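Local atomic coordinates of cellulose binding domain-containing protein (PDB entry 4B96), a protein that probably binds cellulose through this calcium-containing family 3b carbohydrate-binding module, one part of a longer membrane protein of a biomass-sensing system. Residues 43-48 with 83-88; 51-56 with 105-110. All coordinates share one frame; numbering follows the deposited sequence.

Interaction 1. Residues 43-48 with 83-88; sequences RYYFKD and HKYLEV. With CA (calcium ion), chain E.
Strands 40-47 and 83-90 pair antiparallel within one of the module's two sheets, and this contact runs from an Arg-Tyr-Glu cluster at one end to a calcium site at the other. Four backbone bonds join the hydrogen-bonded pairs Tyr44-Leu86 and Phe46-Lys84. On the face of Arg43, Tyr45, Tyr85 and Glu87, the extended Arg43 chain runs alongside Tyr85. Its guanidinium lies flat on the Tyr85 ring, planes 15° apart, with Arg43 CD over the ring face in a CH-pi contact, 3.8 Å from the Tyr85 centroid. NE and NH2 of Arg43 both donate to one carboxylate oxygen, OE1 of Glu87, in a side-on salt bridge of 2.8 and 2.9 Å, close to the guanidinium plane. Tyr139 adds a cation-pi contact to Arg43. The other face is the core side: CB of Lys84 sits over the Phe46 ring, whose CG lies between the backbone N and the carbonyl carbon (chi1 68°), bringing the ring edge up to Leu86 N. The Lys84 chain runs out straight, NZ reaching Asp48 O at 2.9 Å, above the carbonyl plane, and water 1 bridges NZ to Asp48 OD2; Asp48 OD1 forms a salt bridge with Arg109. Calcium is held by Lys47 O at 2.2 Å, three waters, Asn116 O and the carboxylates of Asp119 and Asp120. Two bonds and a ring thus fix the guanidinium's rotation, while the metal uses a backbone oxygen of Lys47.

Interaction 2. Residues 51-56 with 105-110; sequences KNINFA and GAITRD
Ile53 packs its CG2 against CB of Ile107 at 3.6 Å, the close apolar part of an antiparallel pairing between strands 53-60 and 100-109. Ile107 also turns its CG2 to the edge of the Phe55 ring, 4.1 Å from CD1. With chi1 at 54°, Ile107 has CG1 between its backbone N and carbonyl carbon, which leaves CG2 on the side of Phe55. These side chains face the interior: Ile107 touches Ile21 of strand 20-29, and the Phe55 and Trp23 rings meet with nearly parallel planes. The opposite face, with Asn54 and Thr108, is polar and watered. ND2 of Asn54 donates to OD1 of Asp110 at 2.8 Å in a nearly straight bond (170°), lying in the amide plane and using the anti lone pair of the oxygen. Amide and carboxylate are almost perpendicular here, whereas the exposed Asn52 amide lies stacked over the Asp110 carboxylate, planes 20° apart. Water 5 gives hydrogen bonds to Asn54 OD1 and Asp110 OD1; water 6 joins Asn54 ND2, Thr108 OG1 and Arg109 O. Along the strands the backbones pair regularly at Asn54-Thr108 and Ala56-Ala106, and Asp110 N continues the pairing to Asn52 O at 2.9 Å. Strand 53-60 is an outermost strand of its sheet within this chain. A mainly apolar inward face, closed at one end by Arg109, which forms a salt bridge with Asp48, alternating with a hydrated outward face, is the pattern of a beta-sandwich, the fold of family 3 carbohydrate-binding modules.

Interactions 1 and 2 lie in the two different sheets of the sandwich, their centres about 11 Å apart, and meet across its interior. Phe46 and Leu86 of interaction 1 pack on Ile107 of interaction 2, and Leu86 CD1 also comes within 3.8 Å of Phe55 CD1. A salt bridge from Asp48 OD1 to Arg109 NH2, 2.8 Å long, joins the sheets near the calcium. Interaction 1 is the more buried and places a metal ligand; interaction 2 is partly exposed and carries two bridging waters beside a direct Asn-Asp bond on its polar face. The chain links them too: strand 53-60 follows strand 40-47, the connection between them passing from one sheet to the other.

Interaction 1. Residues 43-48 with 83-88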
loop_
_atom_site.group_PDB
_atom_site.type_symbol
_atom_site.label_atom_id
_atom_site.label_comp_id
_atom_site.label_asym_id
_atom_site.label_seq_id
_atom_site.Cartn_x
_atom_site.Cartn_y
_atom_site.Cartn_z
ATOM N N ARG A 43 4.528 -10.794 -4.097
ATOM C CA ARG A 43 3.349 -11.621 -4.369
ATOM C C ARG A 43 2.508 -11.099 -5.500
ATOM O O ARG A 43 2.238 -9.904 -5.544
ATOM C CB ARG A 43 2.458 -11.737 -3.125
ATOM C CG ARG A 43 3.150 -12.585 -2.025
ATOM C CD ARG A 43 2.299 -12.634 -0.761
ATOM N NE ARG A 43 3.114 -13.318 0.243
ATOM C CZ ARG A 43 2.774 -13.499 1.515
ATOM N NH1 ARG A 43 1.633 -13.036 1.971
ATOM N NH2 ARG A 43 3.599 -14.137 2.334
ATOM N N TYR A 44 2.077 -12.011 -6.378
ATOM C CA TYR A 44 1.132 -11.727 -7.454
ATOM C C TYR A 44 -0.136 -12.522 -7.115
ATOM O O TYR A 44 -0.112 -13.761 -7.033
ATOM C CB TYR A 44 1.715 -12.183 -8.787
ATOM C CG TYR A 44 0.817 -11.794 -9.972
ATOM C CD1 TYR A 44 -0.334 -12.549 -10.281
ATOM C CD2 TYR A 44 1.101 -10.649 -10.747
ATOM C CE1 TYR A 44 -1.173 -12.157 -11.351
ATOM C CE2 TYR A 44 0.277 -10.234 -11.822
ATOM C CZ TYR A 44 -0.849 -11.005 -12.127
ATOM O OH TYR A 44 -1.703 -10.629 -13.137
ATOM N N TYR A 45 -1.231 -11.831 -6.877
ATOM C CA TYR A 45 -2.475 -12.488 -6.460
ATOM C C TYR A 45 -3.332 -12.824 -7.640
ATOM O O TYR A 45 -3.580 -11.958 -8.505
ATOM C CB TYR A 45 -3.275 -11.553 -5.584
ATOM C CG TYR A 45 -2.508 -11.242 -4.335
ATOM C CD1 TYR A 45 -2.649 -12.055 -3.212
ATOM C CD2 TYR A 45 -1.666 -10.135 -4.281
ATOM C CE1 TYR A 45 -1.944 -11.814 -2.087
ATOM C CE2 TYR A 45 -0.960 -9.838 -3.098
ATOM C CZ TYR A 45 -1.091 -10.686 -2.035
ATOM O OH TYR A 45 -0.402 -10.462 -0.876
ATOM N N PHE A 46 -3.824 -14.064 -7.668
ATOM C CA PHE A 46 -4.693 -14.490 -8.754
ATOM C C PHE A 46 -5.711 -15.517 -8.276
ATOM O O PHE A 46 -5.590 -16.111 -7.174
ATOM C CB PHE A 46 -3.860 -14.993 -9.933
ATOM C CG PHE A 46 -3.114 -16.271 -9.649
ATOM C CD1 PHE A 46 -1.889 -16.265 -8.932
ATOM C CD2 PHE A 46 -3.604 -17.506 -10.130
ATOM C CE1 PHE A 46 -1.169 -17.446 -8.679
ATOM C CE2 PHE A 46 -2.872 -18.706 -9.875
ATOM C CZ PHE A 46 -1.689 -18.686 -9.137
ATOM N N LYS A 47 -6.770 -15.664 -9.059
ATOM C CA LYS A 47 -7.819 -16.627 -8.705
ATOM C C LYS A 47 -7.789 -17.713 -9.779
ATOM O O LYS A 47 -8.013 -17.428 -10.944
ATOM C CB LYS A 47 -9.172 -15.923 -8.727
ATOM C CG LYS A 47 -10.344 -16.813 -8.247
ATOM C CD LYS A 47 -11.646 -15.968 -8.220
ATOM C CE LYS A 47 -12.834 -16.720 -7.573
ATOM N NZ LYS A 47 -13.194 -17.898 -8.367
ATOM N N ASP A 48 -7.551 -18.963 -9.407
ATOM C CA ASP A 48 -7.520 -20.019 -10.413
ATOM C C ASP A 48 -7.573 -21.356 -9.691
ATOM O O ASP A 48 -7.086 -21.483 -8.575
ATOM C CB ASP A 48 -6.243 -19.912 -11.230
ATOM C CG ASP A 48 -6.285 -20.800 -12.456
ATOM O OD1 ASP A 48 -7.004 -20.437 -13.417
ATOM O OD2 ASP A 48 -5.609 -21.860 -12.430
ATOM N N HIS A 83 -8.459 -18.928 -4.504
ATOM C CA HIS A 83 -7.749 -17.650 -4.174
ATOM C C HIS A 83 -6.313 -17.877 -3.765
ATOM O O HIS A 83 -6.037 -18.497 -2.742
ATOM C CB HIS A 83 -8.514 -16.892 -3.076
ATOM C CG HIS A 83 -9.812 -16.320 -3.551
ATOM N ND1 HIS A 83 -10.993 -17.023 -3.507
ATOM C CD2 HIS A 83 -10.103 -15.131 -4.141
ATOM C CE1 HIS A 83 -11.970 -16.278 -3.998
ATOM N NE2 HIS A 83 -11.453 -15.130 -4.399
ATOM N N LYS A 84 -5.396 -17.398 -4.588
ATOM C CA LYS A 84 -3.997 -17.814 -4.488
ATOM C C LYS A 84 -3.093 -16.613 -4.650
ATOM O O LYS A 84 -3.532 -15.539 -5.079
ATOM C CB LYS A 84 -3.671 -18.782 -5.669
ATOM C CG LYS A 84 -4.376 -20.181 -5.456
ATOM C CD LYS A 84 -4.201 -21.039 -6.657
ATOM C CE LYS A 84 -4.952 -22.355 -6.426
ATOM N NZ LYS A 84 -4.849 -23.117 -7.657
ATOM N N TYR A 85 -1.817 -16.834 -4.365
ATOM C CA TYR A 85 -0.767 -15.935 -4.829
ATOM C C TYR A 85 0.436 -16.734 -5.249
ATOM O O TYR A 85 0.732 -17.781 -4.710
ATOM C CB TYR A 85 -0.359 -14.882 -3.771
ATOM C CG TYR A 85 0.025 -15.437 -2.395
ATOM C CD1 TYR A 85 1.353 -15.808 -2.113
ATOM C CD2 TYR A 85 -0.929 -15.572 -1.396
ATOM C CE1 TYR A 85 1.747 -16.298 -0.859
ATOM C CE2 TYR A 85 -0.559 -16.073 -0.114
ATOM C CZ TYR A 85 0.794 -16.417 0.130
ATOM O OH TYR A 85 1.171 -16.885 1.356
ATOM N N LEU A 86 1.138 -16.212 -6.237
ATOM C CA LEU A 86 2.489 -16.651 -6.526
ATOM C C LEU A 86 3.390 -15.808 -5.622
ATOM O O LEU A 86 3.250 -14.579 -5.560
ATOM C CB LEU A 86 2.855 -16.325 -7.969
ATOM C CG LEU A 86 4.349 -16.400 -8.350
ATOM C CD1 LEU A 86 4.793 -17.836 -8.410
ATOM C CD2 LEU A 86 4.589 -15.719 -9.713
ATOM N N GLU A 87 4.300 -16.477 -4.918
ATOM C CA GLU A 87 5.322 -15.777 -4.195
ATOM C C GLU A 87 6.710 -15.974 -4.818
ATOM O O GLU A 87 7.228 -17.132 -4.928
ATOM C CB GLU A 87 5.360 -16.303 -2.771
ATOM C CG GLU A 87 6.350 -15.484 -1.927
ATOM C CD GLU A 87 6.130 -15.760 -0.462
ATOM O OE1 GLU A 87 5.273 -15.065 0.186
ATOM O OE2 GLU A 87 6.810 -16.698 0.043
ATOM N N VAL A 88 7.316 -14.867 -5.203
ATOM C CA VAL A 88 8.667 -14.864 -5.778
ATOM C C VAL A 88 9.685 -14.519 -4.671
ATOM O O VAL A 88 9.501 -13.539 -3.955
ATOM C CB VAL A 88 8.778 -13.832 -6.912
ATOM C CG1 VAL A 88 10.225 -13.800 -7.490
ATOM C CG2 VAL A 88 7.762 -14.201 -8.071
HETATM CA CA CA E . -8.367 -16.174 -12.774
HETATM O O HOH W 1 -4.024 -22.218 -10.140
HETATM O O HOH W 2 -8.200 -18.271 -14.099
HETATM O O HOH W 3 -6.079 -16.476 -13.308
HETATM O O HOH W 4 -10.648 -17.389 -12.494
#

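Interaction 2. Residues 51-56 with 105-110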
loop_
_atom_site.group_PDB
_atom_site.type_symbol
_atom_site.label_atom_id
_atom_site.label_comp_id
_atom_site.label_asym_id
_atom_site.label_seq_id
_atom_site.Cartn_x
_atom_site.Cartn_y
_atom_site.Cartn_z
ATOM N N LYS A 51 -4.397 -26.969 -10.013
ATOM C CA LYS A 51 -3.429 -27.215 -8.942
ATOM C C LYS A 51 -1.931 -27.085 -9.370
ATOM O O LYS A 51 -1.126 -26.460 -8.655
ATOM C CB LYS A 51 -3.700 -28.543 -8.253
ATOM C CG LYS A 51 -2.644 -28.994 -7.224
ATOM C CD LYS A 51 -2.581 -28.097 -5.968
ATOM C CE LYS A 51 -3.937 -27.935 -5.237
ATOM N NZ LYS A 51 -4.016 -26.574 -4.537
ATOM N N ASN A 52 -1.590 -27.555 -10.565
ATOM C CA ASN A 52 -0.175 -27.662 -11.005
ATOM C C ASN A 52 0.260 -26.471 -11.884
ATOM O O ASN A 52 0.105 -26.486 -13.110
ATOM C CB ASN A 52 -0.013 -28.954 -11.771
ATOM C CG ASN A 52 1.460 -29.301 -12.026
ATOM O OD1 ASN A 52 2.368 -28.543 -11.626
ATOM N ND2 ASN A 52 1.694 -30.440 -12.683
ATOM N N ILE A 53 0.774 -25.431 -11.246
ATOM C CA ILE A 53 1.214 -24.231 -11.941
ATOM C C ILE A 53 2.758 -24.260 -12.113
ATOM O O ILE A 53 3.497 -24.592 -11.194
ATOM C CB ILE A 53 0.845 -23.026 -11.102
ATOM C CG1 ILE A 53 -0.673 -22.959 -10.909
ATOM C CG2 ILE A 53 1.369 -21.704 -11.758
ATOM C CD1 ILE A 53 -1.447 -22.840 -12.220
ATOM N N ASN A 54 3.248 -23.964 -13.306
ATOM C CA ASN A 54 4.669 -23.949 -13.565
ATOM C C ASN A 54 5.177 -22.487 -13.565
ATOM O O ASN A 54 4.435 -21.562 -13.888
ATOM C CB ASN A 54 4.956 -24.657 -14.886
ATOM C CG ASN A 54 4.659 -26.154 -14.803
ATOM O OD1 ASN A 54 4.757 -26.747 -13.727
ATOM N ND2 ASN A 54 4.265 -26.749 -15.905
ATOM N N PHE A 55 6.425 -22.292 -13.183
ATOM C CA PHE A 55 6.952 -20.950 -12.944
ATOM C C PHE A 55 8.180 -20.813 -13.847
ATOM O O PHE A 55 9.011 -21.730 -13.903
ATOM C CB PHE A 55 7.380 -20.894 -11.475
ATOM C CG PHE A 55 8.142 -19.655 -11.104
ATOM C CD1 PHE A 55 7.469 -18.472 -10.964
ATOM C CD2 PHE A 55 9.513 -19.721 -10.821
ATOM C CE1 PHE A 55 8.138 -17.305 -10.595
ATOM C CE2 PHE A 55 10.208 -18.579 -10.422
ATOM C CZ PHE A 55 9.493 -17.355 -10.299
ATOM N N ALA A 56 8.277 -19.733 -14.597
ATOM C CA ALA A 56 9.435 -19.560 -15.513
ATOM C C ALA A 56 9.974 -18.156 -15.284
ATOM O O ALA A 56 9.188 -17.250 -15.097
ATOM C CB ALA A 56 9.013 -19.740 -16.944
ATOM N N GLY A 105 8.970 -12.822 -15.810
ATOM C CA GLY A 105 8.700 -14.241 -16.003
ATOM C C GLY A 105 7.217 -14.488 -16.058
ATOM O O GLY A 105 6.421 -13.549 -16.112
ATOM N N ALA A 106 6.855 -15.767 -16.048
ATOM C CA ALA A 106 5.488 -16.165 -16.263
ATOM C C ALA A 106 5.106 -17.288 -15.297
ATOM O O ALA A 106 5.982 -18.010 -14.755
ATOM C CB ALA A 106 5.332 -16.658 -17.742
ATOM N N ILE A 107 3.798 -17.474 -15.109
ATOM C CA ILE A 107 3.307 -18.788 -14.677
ATOM C C ILE A 107 2.312 -19.344 -15.727
ATOM O O ILE A 107 1.638 -18.567 -16.418
ATOM C CB ILE A 107 2.569 -18.702 -13.309
ATOM C CG1 ILE A 107 1.459 -17.643 -13.348
ATOM C CG2 ILE A 107 3.579 -18.480 -12.183
ATOM C CD1 ILE A 107 0.572 -17.609 -12.068
ATOM N N THR A 108 2.236 -20.664 -15.838
ATOM C CA THR A 108 1.391 -21.321 -16.837
ATOM C C THR A 108 0.793 -22.515 -16.107
ATOM O O THR A 108 1.364 -22.979 -15.122
ATOM C CB THR A 108 2.279 -21.827 -18.028
ATOM O OG1 THR A 108 3.392 -22.592 -17.501
ATOM C CG2 THR A 108 2.857 -20.627 -18.816
ATOM N N ARG A 109 -0.342 -23.009 -16.575
ATOM C CA ARG A 109 -0.862 -24.277 -16.089
ATOM C C ARG A 109 -0.042 -25.370 -16.757
ATOM O O ARG A 109 0.273 -25.295 -17.970
ATOM C CB ARG A 109 -2.332 -24.469 -16.490
ATOM C CG ARG A 109 -3.255 -23.430 -15.860
ATOM C CD ARG A 109 -4.652 -23.758 -16.352
ATOM N NE ARG A 109 -5.651 -23.009 -15.603
ATOM C CZ ARG A 109 -6.965 -23.231 -15.740
ATOM N NH1 ARG A 109 -7.400 -24.136 -16.630
ATOM N NH2 ARG A 109 -7.853 -22.543 -14.991
ATOM N N ASP A 110 0.269 -26.410 -15.995
ATOM C CA ASP A 110 1.044 -27.516 -16.531
ATOM C C ASP A 110 0.353 -28.166 -17.720
ATOM O O ASP A 110 1.024 -28.757 -18.579
ATOM C CB ASP A 110 1.245 -28.579 -15.461
ATOM C CG ASP A 110 2.206 -29.667 -15.905
ATOM O OD1 ASP A 110 3.415 -29.402 -16.100
ATOM O OD2 ASP A 110 1.751 -30.793 -16.062
HETATM O O HOH W 5 4.844 -29.861 -13.722
HETATM O O HOH W 6 3.467 -25.216 -18.388
#